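Local coordinates for protein type II restriction enzyme NgoMIV (Neisseria gonorrhoeae, PDB 1FIU) that recognises the double-stranded DNA sequence 5'-GCCGGC-3' and, working as a magnesium-dependent homotetramer, cleaves it after the first G to leave 5'-phosphate ends, at residues C240-A245 with R273-S278; A182-K187 with H215-T220; K187-S192 with T220-P225. All coordinates share one frame; numbering follows the deposited sequence.

Overall arrangement
Following the chain from its N terminus, residues 182-187 come first, on the strand 179-187 that reaches the metal site, and the chain runs straight on through 187-192. It then goes through helix 197-208 and returns as 215-220, where interaction 2 closes a beta-alpha-beta unit; the next residues, 220-225, close interaction 3. Interactions 2 and 3 therefore cross along the chain and share Lys187 and Thr220, one joining the strands and the other the loops that leave them. Interaction 1 follows in series, 273-278 coming back beside 240-245 after two helices. Strand 240-243 also bonds to strand 215-220, through Tyr242 N to Val218 O, so interactions 1 and 2 belong to one sheet.

Interaction 1: residues C240-A245 with R273-S278; sequences CVYHFA and RLKDIS
Tyr242 and Lys275 stand side by side where 274-276, an outermost strand of this chain's mixed sheet, pairs in parallel with 240-243 after two helices, their side chains on one face and pointing the same way. From CB, Lys275 lies 3.9 Å from Tyr242 CD2, oblique to the ring. Its CG meets Cys240 SG at 3.8 Å, and CD touches both that sulfur and Tyr242 CE2. CE still touches the sulfur, and NZ forms a salt bridge with Asp283, which also takes a hydrogen bond from Tyr242 OH, and bonds to Tyr167 O of the second subunit. Beyond CG the lysine is extended, which carries the amine past the ring to that carboxylate. Asp276 O sits in the plane of the tyrosine ring at its edge, 3.3 Å from CD2.

On the other face Val241 CG1 packs on Leu274 CD1 at 3.7 Å. Between the faces run the backbone bonds: Val241 N to Arg273 O, Lys275 N to Val241 O, and His243 N to Lys275 O, this last nearly straight at 173°. A weak one from Ile277 N to His243 O ends the pairing as Asp276 OD2 takes up Ser278 N at 2.9 Å in an Asx turn. Asp276 OD2 also receives Ser278 OG and pairs with Arg9, so the buried charges of Lys275 and Asp276 are each matched by an opposite one, which would favour their ionised forms.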
# COMPACT_ATOMS: atom_id res chain seq x y z
N CYS I 240 -4.42 9.50 -13.60
CA CYS I 240 -3.85 10.05 -14.83
C CYS I 240 -3.51 11.53 -14.60
O CYS I 240 -4.07 12.16 -13.71
CB CYS I 240 -4.88 9.94 -15.96
SG CYS I 240 -4.16 10.23 -17.65
N VAL I 241 -2.58 12.06 -15.40
CA VAL I 241 -2.20 13.47 -15.30
C VAL I 241 -2.70 14.16 -16.57
O VAL I 241 -2.71 13.57 -17.65
CB VAL I 241 -0.66 13.61 -15.17
CG1 VAL I 241 -0.22 15.08 -15.24
CG2 VAL I 241 -0.23 13.04 -13.83
N TYR I 242 -3.12 15.41 -16.44
CA TYR I 242 -3.64 16.17 -17.57
C TYR I 242 -2.85 17.46 -17.73
O TYR I 242 -2.69 18.19 -16.77
CB TYR I 242 -5.12 16.49 -17.34
CG TYR I 242 -5.95 15.22 -17.25
CD1 TYR I 242 -5.94 14.43 -16.10
CD2 TYR I 242 -6.70 14.79 -18.35
CE1 TYR I 242 -6.68 13.22 -16.03
CE2 TYR I 242 -7.44 13.58 -18.30
CZ TYR I 242 -7.41 12.81 -17.13
OH TYR I 242 -8.12 11.62 -17.10
N HIS I 243 -2.36 17.71 -18.95
CA HIS I 243 -1.55 18.89 -19.23
C HIS I 243 -2.43 20.03 -19.75
O HIS I 243 -3.33 19.81 -20.57
CB HIS I 243 -0.47 18.55 -20.28
CG HIS I 243 0.62 19.59 -20.38
ND1 HIS I 243 0.60 20.61 -21.31
CD2 HIS I 243 1.71 19.80 -19.60
CE1 HIS I 243 1.63 21.41 -21.10
NE2 HIS I 243 2.32 20.95 -20.07
N PHE I 244 -2.14 21.25 -19.28
CA PHE I 244 -2.93 22.41 -19.67
C PHE I 244 -2.87 22.77 -21.15
O PHE I 244 -3.75 23.48 -21.65
CB PHE I 244 -2.56 23.64 -18.81
CG PHE I 244 -1.50 24.53 -19.43
CD1 PHE I 244 -1.78 25.87 -19.69
CD2 PHE I 244 -0.21 24.05 -19.70
CE1 PHE I 244 -0.80 26.72 -20.20
CE2 PHE I 244 0.78 24.91 -20.22
CZ PHE I 244 0.48 26.24 -20.46
N ALA I 245 -1.86 22.26 -21.86
CA ALA I 245 -1.72 22.58 -23.28
C ALA I 245 -0.93 21.47 -23.96
O ALA I 245 0.15 21.68 -24.51
CB ALA I 245 -1.00 23.93 -23.44
N ARG I 273 -0.59 7.81 -19.19
CA ARG I 273 -0.29 8.50 -17.93
C ARG I 273 -0.46 10.00 -18.08
O ARG I 273 -0.51 10.72 -17.09
CB ARG I 273 1.14 8.25 -17.43
CG ARG I 273 1.59 6.79 -17.39
CD ARG I 273 0.58 5.90 -16.66
NE ARG I 273 0.44 6.22 -15.24
CZ ARG I 273 -0.73 6.49 -14.64
NH1 ARG I 273 -1.85 6.49 -15.36
NH2 ARG I 273 -0.78 6.70 -13.33
N LEU I 274 -0.53 10.46 -19.32
CA LEU I 274 -0.66 11.89 -19.62
C LEU I 274 -1.63 12.17 -20.77
O LEU I 274 -1.56 11.53 -21.83
CB LEU I 274 0.74 12.46 -19.96
CG LEU I 274 0.79 13.97 -20.21
CD1 LEU I 274 0.37 14.73 -18.92
CD2 LEU I 274 2.21 14.36 -20.65
N LYS I 275 -2.55 13.12 -20.55
CA LYS I 275 -3.53 13.51 -21.55
C LYS I 275 -3.65 15.03 -21.58
O LYS I 275 -2.89 15.72 -20.90
CB LYS I 275 -4.90 12.88 -21.23
CG LYS I 275 -4.91 11.35 -21.22
CD LYS I 275 -6.30 10.81 -20.86
CE LYS I 275 -6.32 9.27 -20.75
NZ LYS I 275 -7.76 8.78 -20.71
N ASP I 276 -4.59 15.54 -22.38
CA ASP I 276 -4.79 16.98 -22.48
C ASP I 276 -5.89 17.42 -21.51
O ASP I 276 -6.74 16.60 -21.15
CB ASP I 276 -5.25 17.36 -23.89
CG ASP I 276 -5.43 18.85 -24.06
OD1 ASP I 276 -4.42 19.59 -23.92
OD2 ASP I 276 -6.55 19.30 -24.32
N ILE I 277 -5.90 18.69 -21.13
CA ILE I 277 -6.94 19.21 -20.23
C ILE I 277 -8.35 18.90 -20.82
O ILE I 277 -9.29 18.61 -20.07
CB ILE I 277 -6.78 20.77 -20.03
CG1 ILE I 277 -7.86 21.34 -19.11
CG2 ILE I 277 -6.82 21.49 -21.36
CD1 ILE I 277 -7.79 20.85 -17.72
N SER I 278 -8.48 18.90 -22.15
CA SER I 278 -9.78 18.63 -22.78
C SER I 278 -10.27 17.18 -22.62
O SER I 278 -11.44 16.89 -22.87
CB SER I 278 -9.75 19.00 -24.30
OG SER I 278 -8.97 18.10 -25.05

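Interaction 2: residues A182-K187 with H215-T220; sequences ASISCK and HIVVVT. With MG (magnesium ion), chain Q; ACY (acetic acid), chain R.
Cys186 and Val219 face each other beside the metal site, where Cys186 offers its backbone oxygen rather than its sulfur to magnesium, Cys186 O lying 2.2 Å from the ion. Waters 2 and 3, an oxygen of an acetate probably from the crystallisation liquor, Asp140 and a DNA phosphate are the other ligands. The coordinated acetate oxygen also accepts from Lys187 NZ at 3.0 Å. With its last torsion bent (chi4 -58°), the lysine turns its amine back to that oxygen and to water 2, and Asn197 holds the same amine from outside.

The carbonyl of Cys186 is presented to the ion by the strand pairing next to it. Val219 N gives to Ser185 O at 2.7 Å, and Lys187 N returns to Val219 O, so the peptide links before and after Cys186 are both tied to the neighbouring strand. Further back, Ser183 N to His215 O, Val217 N to Ser183 O and Ser185 N to Val217 O are all straight, at 170°. Water 1 bridges Ser183 OG and Val217 O. Just past the metal-binding residue, at the C-terminal end of both strands, Thr220 OG1, placed anti to its own backbone N (chi1 -170°), donates to Lys187 O at 2.8 Å. On the face that also carries the Cys186 side chain, midway along the pair, Ile184 CG1 lies alongside Val217 CG2 at 3.7 Å, and its CG2 reaches Val219 CG2 at 4.0 Å.

These parallel strands form the centre of the PD-(D/E)XK nuclease core and are joined by helix 197-208 as a beta-alpha-beta unit. That helix packs on the face of Ser183, Lys187, Ile216 and Val218, while helix 62-81 packs against Cys186 and Val219 on the other, and strand 141-145 lies beyond 182-187.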
# COMPACT_ATOMS: atom_id res chain seq x y z
N ALA I 182 -14.65 13.18 -7.44
CA ALA I 182 -13.26 13.36 -7.88
C ALA I 182 -12.43 14.30 -7.04
O ALA I 182 -12.94 15.29 -6.49
CB ALA I 182 -13.24 13.88 -9.34
N SER I 183 -11.14 13.98 -6.97
CA SER I 183 -10.11 14.80 -6.32
C SER I 183 -9.25 15.25 -7.50
O SER I 183 -8.70 14.42 -8.22
CB SER I 183 -9.23 13.97 -5.39
OG SER I 183 -8.10 14.75 -4.98
N ILE I 184 -9.19 16.56 -7.70
CA ILE I 184 -8.40 17.13 -8.79
C ILE I 184 -7.32 18.01 -8.19
O ILE I 184 -7.60 19.07 -7.67
CB ILE I 184 -9.29 17.97 -9.72
CG1 ILE I 184 -10.38 17.08 -10.34
CG2 ILE I 184 -8.42 18.65 -10.80
CD1 ILE I 184 -11.44 17.85 -11.09
N SER I 185 -6.09 17.53 -8.24
CA SER I 185 -4.95 18.26 -7.71
C SER I 185 -4.37 19.11 -8.86
O SER I 185 -4.26 18.62 -9.99
CB SER I 185 -3.92 17.25 -7.21
OG SER I 185 -2.63 17.83 -7.21
N CYS I 186 -4.03 20.37 -8.57
CA CYS I 186 -3.45 21.27 -9.59
C CYS I 186 -2.03 21.66 -9.21
O CYS I 186 -1.72 21.87 -8.04
CB CYS I 186 -4.28 22.57 -9.68
SG CYS I 186 -5.98 22.36 -10.17
N LYS I 187 -1.17 21.77 -10.22
CA LYS I 187 0.20 22.21 -10.00
C LYS I 187 0.57 23.12 -11.17
O LYS I 187 0.68 22.66 -12.30
CB LYS I 187 1.15 21.02 -9.93
CG LYS I 187 0.82 20.12 -8.73
CD LYS I 187 1.86 19.01 -8.50
CE LYS I 187 1.58 18.26 -7.19
NZ LYS I 187 1.59 19.20 -6.02
N HIS I 215 -12.35 9.66 -8.55
CA HIS I 215 -11.33 9.88 -9.58
C HIS I 215 -10.21 10.61 -8.79
O HIS I 215 -10.48 11.43 -7.92
CB HIS I 215 -11.85 10.84 -10.65
CG HIS I 215 -12.77 10.20 -11.63
ND1 HIS I 215 -14.15 10.18 -11.48
CD2 HIS I 215 -12.51 9.56 -12.79
CE1 HIS I 215 -14.69 9.57 -12.51
NE2 HIS I 215 -13.72 9.18 -13.32
N ILE I 216 -8.94 10.32 -9.11
CA ILE I 216 -7.80 10.99 -8.47
C ILE I 216 -6.92 11.41 -9.65
O ILE I 216 -6.27 10.55 -10.30
CB ILE I 216 -7.01 10.04 -7.53
CG1 ILE I 216 -7.93 9.54 -6.39
CG2 ILE I 216 -5.83 10.79 -6.89
CD1 ILE I 216 -7.28 8.53 -5.48
N VAL I 217 -6.90 12.71 -9.95
CA VAL I 217 -6.13 13.19 -11.11
C VAL I 217 -5.32 14.42 -10.76
O VAL I 217 -5.53 15.05 -9.73
CB VAL I 217 -7.07 13.53 -12.28
CG1 VAL I 217 -7.88 12.29 -12.69
CG2 VAL I 217 -8.02 14.71 -11.85
N VAL I 218 -4.37 14.75 -11.63
CA VAL I 218 -3.54 15.93 -11.43
C VAL I 218 -3.58 16.73 -12.72
O VAL I 218 -3.51 16.15 -13.80
CB VAL I 218 -2.06 15.55 -11.17
CG1 VAL I 218 -1.23 16.81 -11.04
CG2 VAL I 218 -1.95 14.70 -9.91
N VAL I 219 -3.71 18.05 -12.61
CA VAL I 219 -3.70 18.92 -13.81
C VAL I 219 -2.48 19.83 -13.62
O VAL I 219 -2.28 20.37 -12.54
CB VAL I 219 -4.97 19.80 -13.90
CG1 VAL I 219 -4.84 20.79 -15.11
CG2 VAL I 219 -6.21 18.90 -14.09
N THR I 220 -1.68 20.01 -14.66
CA THR I 220 -0.48 20.82 -14.51
C THR I 220 -0.16 21.68 -15.73
O THR I 220 -0.57 21.36 -16.85
CB THR I 220 0.75 19.88 -14.20
OG1 THR I 220 1.88 20.67 -13.83
CG2 THR I 220 1.09 19.02 -15.42
MG MG Q . -1.92 21.77 -5.82
C ACY R . -1.82 18.88 -4.66
O ACY R . -1.35 19.54 -5.71
OXT ACY R . -2.55 19.34 -3.77
CH3 ACY R . -1.41 17.42 -4.57
O HOH W 1 -5.87 14.32 -6.85
O HOH W 2 0.23 22.01 -5.89
O HOH W 3 -2.52 23.89 -6.20

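Interaction 3: residues K187-S192 with T220-P225; sequences KWTIRS and TAEPTP. With ACY (acetic acid), chain R; nucleotides of chain D.
The DNA-binding edge of the active site is built from two loops that run on from paired strands, 187-192 carrying the DNA contacts and 220-225 bracing it. Glu222 is the brace: its OE2 accepts Ile190 N at 3.1 Å, 28° out of the carboxylate plane on the anti side. The other oxygen, OE1, takes Thr224 N and Thr224 OG1 from opposite faces, fixing the rotation of the carboxylate. Ile190 lays CD1 on Glu222 CB at 3.9 Å, their side chains crossing at about a right angle. Ala221 N gives to Lys187 O, in the carbonyl plane, and Ala221 CB rests 3.5 Å from Trp188 CE3. Thr220 OG1 accepts Glu222 N in an ST turn.

Trp188 N donates to OP1 of DC2 of DNA chain D at 2.7 Å, straight at 176°, and Thr189 OG1 to OP2 of DG3 at 2.6 Å. Arg191 NE donates to O6 and NH2 to N7 of DG4, the bidentate arginine-guanine pairing of the major groove, consistent with reading the target sequence; one guanidinium face covers the N7 edge of DG3, N7 over its centre, and NH1 bonds to Ile190 O. Helix 225-232 packs on Ile190 and Glu222, and helix 62-81 on Trp188 and Ala221.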
# COMPACT_ATOMS: atom_id res chain seq x y z
N LYS I 187 -1.17 21.77 -10.22
CA LYS I 187 0.20 22.21 -10.00
C LYS I 187 0.57 23.12 -11.17
O LYS I 187 0.68 22.66 -12.30
CB LYS I 187 1.15 21.02 -9.93
CG LYS I 187 0.82 20.12 -8.73
CD LYS I 187 1.86 19.01 -8.50
CE LYS I 187 1.58 18.26 -7.19
NZ LYS I 187 1.59 19.20 -6.02
N TRP I 188 0.71 24.43 -10.91
CA TRP I 188 1.03 25.39 -11.98
C TRP I 188 2.36 24.98 -12.61
O TRP I 188 2.50 24.94 -13.85
CB TRP I 188 1.07 26.80 -11.39
CG TRP I 188 1.55 27.87 -12.35
CD1 TRP I 188 2.64 28.67 -12.18
CD2 TRP I 188 0.97 28.22 -13.61
NE1 TRP I 188 2.78 29.50 -13.28
CE2 TRP I 188 1.78 29.25 -14.17
CE3 TRP I 188 -0.14 27.76 -14.34
CZ2 TRP I 188 1.50 29.83 -15.42
CZ3 TRP I 188 -0.41 28.33 -15.58
CH2 TRP I 188 0.41 29.36 -16.10
N THR I 189 3.33 24.71 -11.75
CA THR I 189 4.64 24.20 -12.19
C THR I 189 5.00 23.06 -11.25
O THR I 189 4.38 22.89 -10.19
CB THR I 189 5.77 25.24 -12.10
OG1 THR I 189 5.95 25.63 -10.74
CG2 THR I 189 5.43 26.46 -12.97
N ILE I 190 6.05 22.31 -11.59
CA ILE I 190 6.47 21.18 -10.78
C ILE I 190 7.97 21.20 -10.44
O ILE I 190 8.77 21.71 -11.23
CB ILE I 190 6.21 19.85 -11.58
CG1 ILE I 190 4.71 19.56 -11.66
CG2 ILE I 190 7.04 18.68 -10.95
CD1 ILE I 190 4.38 18.38 -12.60
N ARG I 191 8.31 20.73 -9.24
CA ARG I 191 9.69 20.43 -8.86
C ARG I 191 9.44 18.98 -8.40
O ARG I 191 8.41 18.70 -7.72
CB ARG I 191 10.25 21.28 -7.73
CG ARG I 191 10.59 22.71 -8.16
CD ARG I 191 11.60 22.75 -9.29
NE ARG I 191 11.94 24.14 -9.62
CZ ARG I 191 11.31 24.90 -10.51
NH1 ARG I 191 10.28 24.44 -11.23
NH2 ARG I 191 11.72 26.15 -10.69
N SER I 192 10.34 18.06 -8.74
CA SER I 192 10.11 16.66 -8.41
C SER I 192 9.94 16.32 -6.93
O SER I 192 9.33 15.29 -6.61
CB SER I 192 11.20 15.78 -9.04
OG SER I 192 12.46 16.17 -8.54
N THR I 220 -1.68 20.01 -14.66
CA THR I 220 -0.48 20.82 -14.51
C THR I 220 -0.16 21.68 -15.73
O THR I 220 -0.57 21.36 -16.85
CB THR I 220 0.75 19.88 -14.20
OG1 THR I 220 1.88 20.67 -13.83
CG2 THR I 220 1.09 19.02 -15.42
N ALA I 221 0.55 22.78 -15.50
CA ALA I 221 0.99 23.63 -16.61
C ALA I 221 2.51 23.53 -16.72
O ALA I 221 3.14 24.32 -17.42
CB ALA I 221 0.56 25.07 -16.40
N GLU I 222 3.11 22.54 -16.04
CA GLU I 222 4.58 22.36 -16.12
C GLU I 222 4.97 22.12 -17.59
O GLU I 222 4.44 21.22 -18.26
CB GLU I 222 5.00 21.18 -15.24
CG GLU I 222 6.46 20.71 -15.48
CD GLU I 222 7.46 21.83 -15.27
OE1 GLU I 222 8.47 21.85 -16.02
OE2 GLU I 222 7.27 22.68 -14.37
N PRO I 223 5.96 22.87 -18.11
CA PRO I 223 6.32 22.65 -19.51
C PRO I 223 7.21 21.45 -19.85
O PRO I 223 7.16 20.94 -20.98
CB PRO I 223 6.99 23.98 -19.91
CG PRO I 223 7.65 24.40 -18.65
CD PRO I 223 6.58 24.10 -17.58
N THR I 224 8.02 21.00 -18.90
CA THR I 224 8.94 19.91 -19.23
C THR I 224 8.49 18.48 -18.97
O THR I 224 7.98 18.16 -17.90
CB THR I 224 10.31 20.10 -18.52
OG1 THR I 224 10.17 19.97 -17.10
CG2 THR I 224 10.89 21.47 -18.86
N PRO I 225 8.66 17.60 -19.97
CA PRO I 225 8.27 16.20 -19.79
C PRO I 225 8.96 15.56 -18.59
O PRO I 225 8.36 14.74 -17.89
CB PRO I 225 8.71 15.54 -21.11
CG PRO I 225 8.43 16.64 -22.12
CD PRO I 225 8.96 17.88 -21.39
C ACY R . -1.82 18.88 -4.66
O ACY R . -1.35 19.54 -5.71
OXT ACY R . -2.55 19.34 -3.77
CH3 ACY R . -1.41 17.42 -4.57
P DC D 2 1.23 25.32 -7.16
OP1 DC D 2 0.43 25.43 -8.39
OP2 DC D 2 1.74 23.99 -6.73
O5' DC D 2 2.51 26.25 -7.31
C5' DC D 2 2.34 27.62 -7.65
C4' DC D 2 3.68 28.33 -7.69
O4' DC D 2 4.29 28.35 -6.39
C3' DC D 2 4.71 27.76 -8.67
O3' DC D 2 5.11 28.88 -9.51
C2' DC D 2 5.76 27.12 -7.76
C1' DC D 2 5.63 27.89 -6.45
N1 DC D 2 5.88 27.08 -5.25
C2 DC D 2 6.97 27.39 -4.41
O2 DC D 2 7.67 28.42 -4.68
N3 DC D 2 7.25 26.59 -3.34
C4 DC D 2 6.45 25.53 -3.07
N4 DC D 2 6.76 24.74 -2.01
C5 DC D 2 5.31 25.22 -3.87
C6 DC D 2 5.06 26.01 -4.94
P DG D 4 11.80 32.40 -10.38
OP1 DG D 4 11.92 33.83 -10.77
OP2 DG D 4 11.75 31.35 -11.42
O5' DG D 4 13.00 32.07 -9.40
C5' DG D 4 13.11 32.78 -8.17
C4' DG D 4 14.32 32.30 -7.40
O4' DG D 4 14.09 30.94 -6.92
C3' DG D 4 15.63 32.27 -8.20
O3' DG D 4 16.65 32.79 -7.34
C2' DG D 4 15.84 30.78 -8.48
C1' DG D 4 15.20 30.12 -7.27
N9 DG D 4 14.67 28.78 -7.54
C8 DG D 4 13.87 28.41 -8.60
N7 DG D 4 13.52 27.16 -8.56
C5 DG D 4 14.13 26.67 -7.41
C6 DG D 4 14.12 25.36 -6.86
O6 DG D 4 13.53 24.36 -7.27
N1 DG D 4 14.89 25.29 -5.70
C2 DG D 4 15.55 26.33 -5.13
N2 DG D 4 16.21 26.06 -3.98
N3 DG D 4 15.57 27.56 -5.64
C4 DG D 4 14.85 27.65 -6.78
P DG D 3 6.62 29.08 -10.05
OP1 DG D 3 6.47 30.25 -10.93
OP2 DG D 3 7.24 27.83 -10.60
O5' DG D 3 7.47 29.47 -8.77
C5' DG D 3 7.45 30.78 -8.23
C4' DG D 3 8.86 31.29 -8.06
O4' DG D 3 9.55 30.52 -7.05
C3' DG D 3 9.72 31.19 -9.32
O3' DG D 3 10.55 32.35 -9.38
C2' DG D 3 10.48 29.88 -9.14
C1' DG D 3 10.57 29.70 -7.63
N9 DG D 3 10.32 28.32 -7.21
C8 DG D 3 9.53 27.39 -7.83
N7 DG D 3 9.51 26.23 -7.22
C5 DG D 3 10.33 26.42 -6.12
C6 DG D 3 10.69 25.52 -5.07
O6 DG D 3 10.31 24.36 -4.89
N1 DG D 3 11.57 26.11 -4.17
C2 DG D 3 12.02 27.42 -4.24
N2 DG D 3 12.86 27.83 -3.28
N3 DG D 3 11.67 28.27 -5.19
C4 DG D 3 10.84 27.70 -6.10